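Long-range contact in DNA mismatch repair protein MLH3 (Saccharomyces cerevisiae S288C, PDB 6RMN), which takes part in DNA mismatch repair, helping to correct insertion-deletion loops as a component of the MutLbeta heterodimer: residues 123-128 against 183-188. Residues are numbered along the deposited sequence; the frame is centred on the assembly and turned at random.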
ATOM      1  N   THR B 123     -30.055 -38.703 -12.723  1.00 55.00           N
ATOM      2  CA  THR B 123     -29.040 -38.105 -11.847  1.00 53.69           C
ATOM      3  C   THR B 123     -28.862 -36.619 -12.113  1.00 53.80           C
ATOM      4  O   THR B 123     -29.043 -36.162 -13.241  1.00 52.07           O
ATOM      5  CB  THR B 123     -27.666 -38.836 -11.925  1.00 64.12           C
ATOM      6  OG1 THR B 123     -26.983 -38.491 -13.131  1.00 64.39           O
ATOM      7  CG2 THR B 123     -27.768 -40.357 -11.778  1.00 63.84           C
ATOM      8  N   LEU B 124     -28.472 -35.877 -11.066  1.00 49.26           N
ATOM      9  CA  LEU B 124     -28.165 -34.450 -11.122  1.00 47.15           C
ATOM     10  C   LEU B 124     -26.983 -34.151 -10.217  1.00 50.81           C
ATOM     11  O   LEU B 124     -26.907 -34.760  -9.157  1.00 51.80           O
ATOM     12  CB  LEU B 124     -29.365 -33.606 -10.666  1.00 47.07           C
ATOM     13  CG  LEU B 124     -30.515 -33.363 -11.650  1.00 50.78           C
ATOM     14  CD1 LEU B 124     -31.491 -32.363 -11.047  1.00 50.86           C
ATOM     15  CD2 LEU B 124     -30.012 -32.829 -13.001  1.00 49.91           C
ATOM     16  N   PRO B 125     -26.066 -33.210 -10.555  1.00 46.83           N
ATOM     17  CA  PRO B 125     -24.984 -32.883  -9.606  1.00 46.62           C
ATOM     18  C   PRO B 125     -25.555 -32.121  -8.404  1.00 51.95           C
ATOM     19  O   PRO B 125     -26.654 -31.575  -8.508  1.00 52.45           O
ATOM     20  CB  PRO B 125     -24.036 -32.016 -10.434  1.00 46.92           C
ATOM     21  CG  PRO B 125     -24.899 -31.373 -11.454  1.00 50.83           C
ATOM     22  CD  PRO B 125     -25.996 -32.366 -11.769  1.00 47.68           C
ATOM     23  N   GLU B 126     -24.848 -32.115  -7.270  1.00 49.53           N
ATOM     24  CA  GLU B 126     -25.303 -31.469  -6.028  1.00 50.70           C
ATOM     25  C   GLU B 126     -25.700 -29.983  -6.188  1.00 52.82           C
ATOM     26  O   GLU B 126     -26.733 -29.587  -5.653  1.00 52.26           O
ATOM     27  CB  GLU B 126     -24.278 -31.652  -4.895  1.00 53.20           C
ATOM     28  CG  GLU B 126     -24.184 -33.091  -4.397  1.00 70.96           C
ATOM     29  CD  GLU B 126     -25.260 -33.521  -3.414  1.00105.42           C
ATOM     30  OE1 GLU B 126     -24.964 -33.582  -2.198  1.00105.81           O
ATOM     31  OE2 GLU B 126     -26.395 -33.807  -3.858  1.00106.58           O
ATOM     32  N   MET B 127     -24.917 -29.189  -6.943  1.00 49.38           N
ATOM     33  CA  MET B 127     -25.193 -27.775  -7.236  1.00 49.77           C
ATOM     34  C   MET B 127     -26.578 -27.636  -7.850  1.00 52.03           C
ATOM     35  O   MET B 127     -27.374 -26.818  -7.388  1.00 52.88           O
ATOM     36  CB  MET B 127     -24.221 -27.244  -8.298  1.00 52.19           C
ATOM     37  CG  MET B 127     -22.896 -26.795  -7.800  1.00 57.08           C
ATOM     38  SD  MET B 127     -21.914 -26.445  -9.290  1.00 62.09           S
ATOM     39  CE  MET B 127     -20.327 -27.164  -8.791  1.00 59.20           C
ATOM     40  N   LEU B 128     -26.834 -28.407  -8.929  1.00 46.14           N
ATOM     41  CA  LEU B 128     -28.076 -28.367  -9.682  1.00 46.17           C
ATOM     42  C   LEU B 128     -29.272 -28.912  -8.897  1.00 48.46           C
ATOM     43  O   LEU B 128     -30.366 -28.369  -9.037  1.00 47.92           O
ATOM     44  CB  LEU B 128     -27.915 -29.049 -11.054  1.00 46.63           C
ATOM     45  CG  LEU B 128     -28.963 -28.695 -12.146  1.00 52.64           C
ATOM     46  CD1 LEU B 128     -29.156 -27.177 -12.286  1.00 52.76           C
ATOM     47  CD2 LEU B 128     -28.562 -29.265 -13.491  1.00 55.38           C
ATOM     48  N   THR B 183     -23.903 -22.285 -18.616  1.00 38.16           N
ATOM     49  CA  THR B 183     -24.257 -20.991 -18.015  1.00 38.07           C
ATOM     50  C   THR B 183     -24.801 -21.136 -16.584  1.00 40.86           C
ATOM     51  O   THR B 183     -24.447 -20.332 -15.720  1.00 38.39           O
ATOM     52  CB  THR B 183     -25.212 -20.207 -18.945  1.00 48.72           C
ATOM     53  OG1 THR B 183     -24.598 -20.074 -20.228  1.00 51.26           O
ATOM     54  CG2 THR B 183     -25.564 -18.811 -18.410  1.00 44.36           C
ATOM     55  N   VAL B 184     -25.629 -22.172 -16.334  1.00 38.70           N
ATOM     56  CA  VAL B 184     -26.201 -22.431 -15.007  1.00 38.58           C
ATOM     57  C   VAL B 184     -25.109 -22.732 -13.967  1.00 43.02           C
ATOM     58  O   VAL B 184     -25.265 -22.344 -12.817  1.00 43.28           O
ATOM     59  CB  VAL B 184     -27.325 -23.502 -15.027  1.00 42.23           C
ATOM     60  CG1 VAL B 184     -26.793 -24.886 -15.424  1.00 41.26           C
ATOM     61  CG2 VAL B 184     -28.068 -23.550 -13.685  1.00 42.04           C
ATOM     62  N   PHE B 185     -24.012 -23.400 -14.371  1.00 40.75           N
ATOM     63  CA  PHE B 185     -22.917 -23.714 -13.464  1.00 40.83           C
ATOM     64  C   PHE B 185     -22.123 -22.446 -13.120  1.00 44.56           C
ATOM     65  O   PHE B 185     -21.861 -22.196 -11.950  1.00 43.60           O
ATOM     66  CB  PHE B 185     -22.043 -24.843 -14.016  1.00 43.08           C
ATOM     67  CG  PHE B 185     -22.692 -26.200 -13.944  1.00 46.10           C
ATOM     68  CD1 PHE B 185     -22.699 -26.925 -12.766  1.00 50.83           C
ATOM     69  CD2 PHE B 185     -23.278 -26.767 -15.063  1.00 50.50           C
ATOM     70  CE1 PHE B 185     -23.308 -28.186 -12.704  1.00 53.03           C
ATOM     71  CE2 PHE B 185     -23.882 -28.028 -15.003  1.00 53.83           C
ATOM     72  CZ  PHE B 185     -23.897 -28.726 -13.824  1.00 51.90           C
ATOM     73  N   HIS B 186     -21.838 -21.611 -14.133  1.00 42.13           N
ATOM     74  CA  HIS B 186     -21.182 -20.306 -14.043  1.00 42.15           C
ATOM     75  C   HIS B 186     -21.913 -19.419 -13.024  1.00 44.96           C
ATOM     76  O   HIS B 186     -21.284 -18.889 -12.106  1.00 44.19           O
ATOM     77  CB  HIS B 186     -21.259 -19.633 -15.421  1.00 44.53           C
ATOM     78  CG  HIS B 186     -19.949 -19.213 -15.986  1.00 48.71           C
ATOM     79  ND1 HIS B 186     -19.172 -18.243 -15.369  1.00 50.61           N
ATOM     80  CD2 HIS B 186     -19.346 -19.598 -17.134  1.00 52.12           C
ATOM     81  CE1 HIS B 186     -18.118 -18.082 -16.151  1.00 50.78           C
ATOM     82  NE2 HIS B 186     -18.174 -18.884 -17.222  1.00 52.01           N
ATOM     83  N   GLU B 187     -23.255 -19.302 -13.175  1.00 41.90           N
ATOM     84  CA  GLU B 187     -24.166 -18.536 -12.319  1.00 41.46           C
ATOM     85  C   GLU B 187     -24.094 -18.990 -10.876  1.00 43.96           C
ATOM     86  O   GLU B 187     -23.972 -18.143  -9.988  1.00 44.40           O
ATOM     87  CB  GLU B 187     -25.601 -18.622 -12.847  1.00 44.46           C
ATOM     88  CG  GLU B 187     -25.841 -17.795 -14.105  1.00 62.28           C
ATOM     89  CD  GLU B 187     -27.149 -18.000 -14.857  1.00 95.36           C
ATOM     90  OE1 GLU B 187     -27.976 -18.841 -14.433  1.00 93.39           O
ATOM     91  OE2 GLU B 187     -27.342 -17.309 -15.884  1.00 94.79           O
ATOM     92  N   ILE B 188     -24.109 -20.320 -10.639  1.00 39.07           N
ATOM     93  CA  ILE B 188     -23.997 -20.890  -9.290  1.00 38.19           C
ATOM     94  C   ILE B 188     -22.641 -20.536  -8.643  1.00 42.57           C
ATOM     95  O   ILE B 188     -22.620 -20.094  -7.491  1.00 41.95           O
ATOM     96  CB  ILE B 188     -24.315 -22.414  -9.247  1.00 40.80           C
ATOM     97  CG1 ILE B 188     -25.789 -22.687  -9.688  1.00 41.47           C
ATOM     98  CG2 ILE B 188     -24.062 -22.994  -7.856  1.00 39.76           C
ATOM     99  CD1 ILE B 188     -26.133 -24.161 -10.007  1.00 39.61           C
TER
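Val184 and Ile188, one helical turn apart and joined by the backbone hydrogen bond from Ile188 N to Val184 O (3.2 Å), project toward segment 123-128, where they meet Leu128 and Met127 of helix 126-132. The contact belongs to the C-terminal domain of this MutL-family protein. It joins the passage from strand 117-124 into helix 126-132 to the start of helix 183-196, which farther along carries the zinc ligand Cys194. Met127 SD meets the rim of the Phe185 ring in an edge-on Met-aromatic contact, lying 4.9 Å from the ring centroid and 86° off the ring normal. The sulfur comes nearest at CD1 of Phe185, 3.6 Å away, where it faces the C-H edge rather than the pi cloud. Pro125, at the N-cap position of helix 126-132, shares the same ring edge: its CG sits in the ring plane, 3.7 Å from Phe185 CZ. Proline and sulfur thus line neighbouring stretches of one rim. With CG of Phe185 anti to its carbonyl carbon (chi1 -73°), the ring reaches across to both, although the side chain does not set out directly at them. Nearer the backbone, Met127 CG rests 4.0 Å from Ile188 CG2. Val184 also packs against Tyr138 and Val142 of helix 136-151, so three helices converge here. Leu128 crosses Val184 at about a right angle, bringing its CD1 to 4.0 Å from Val184 CG2. Ile188 CD1 lies against the backbone of helix 126-132, 3.9 Å from Met127 O.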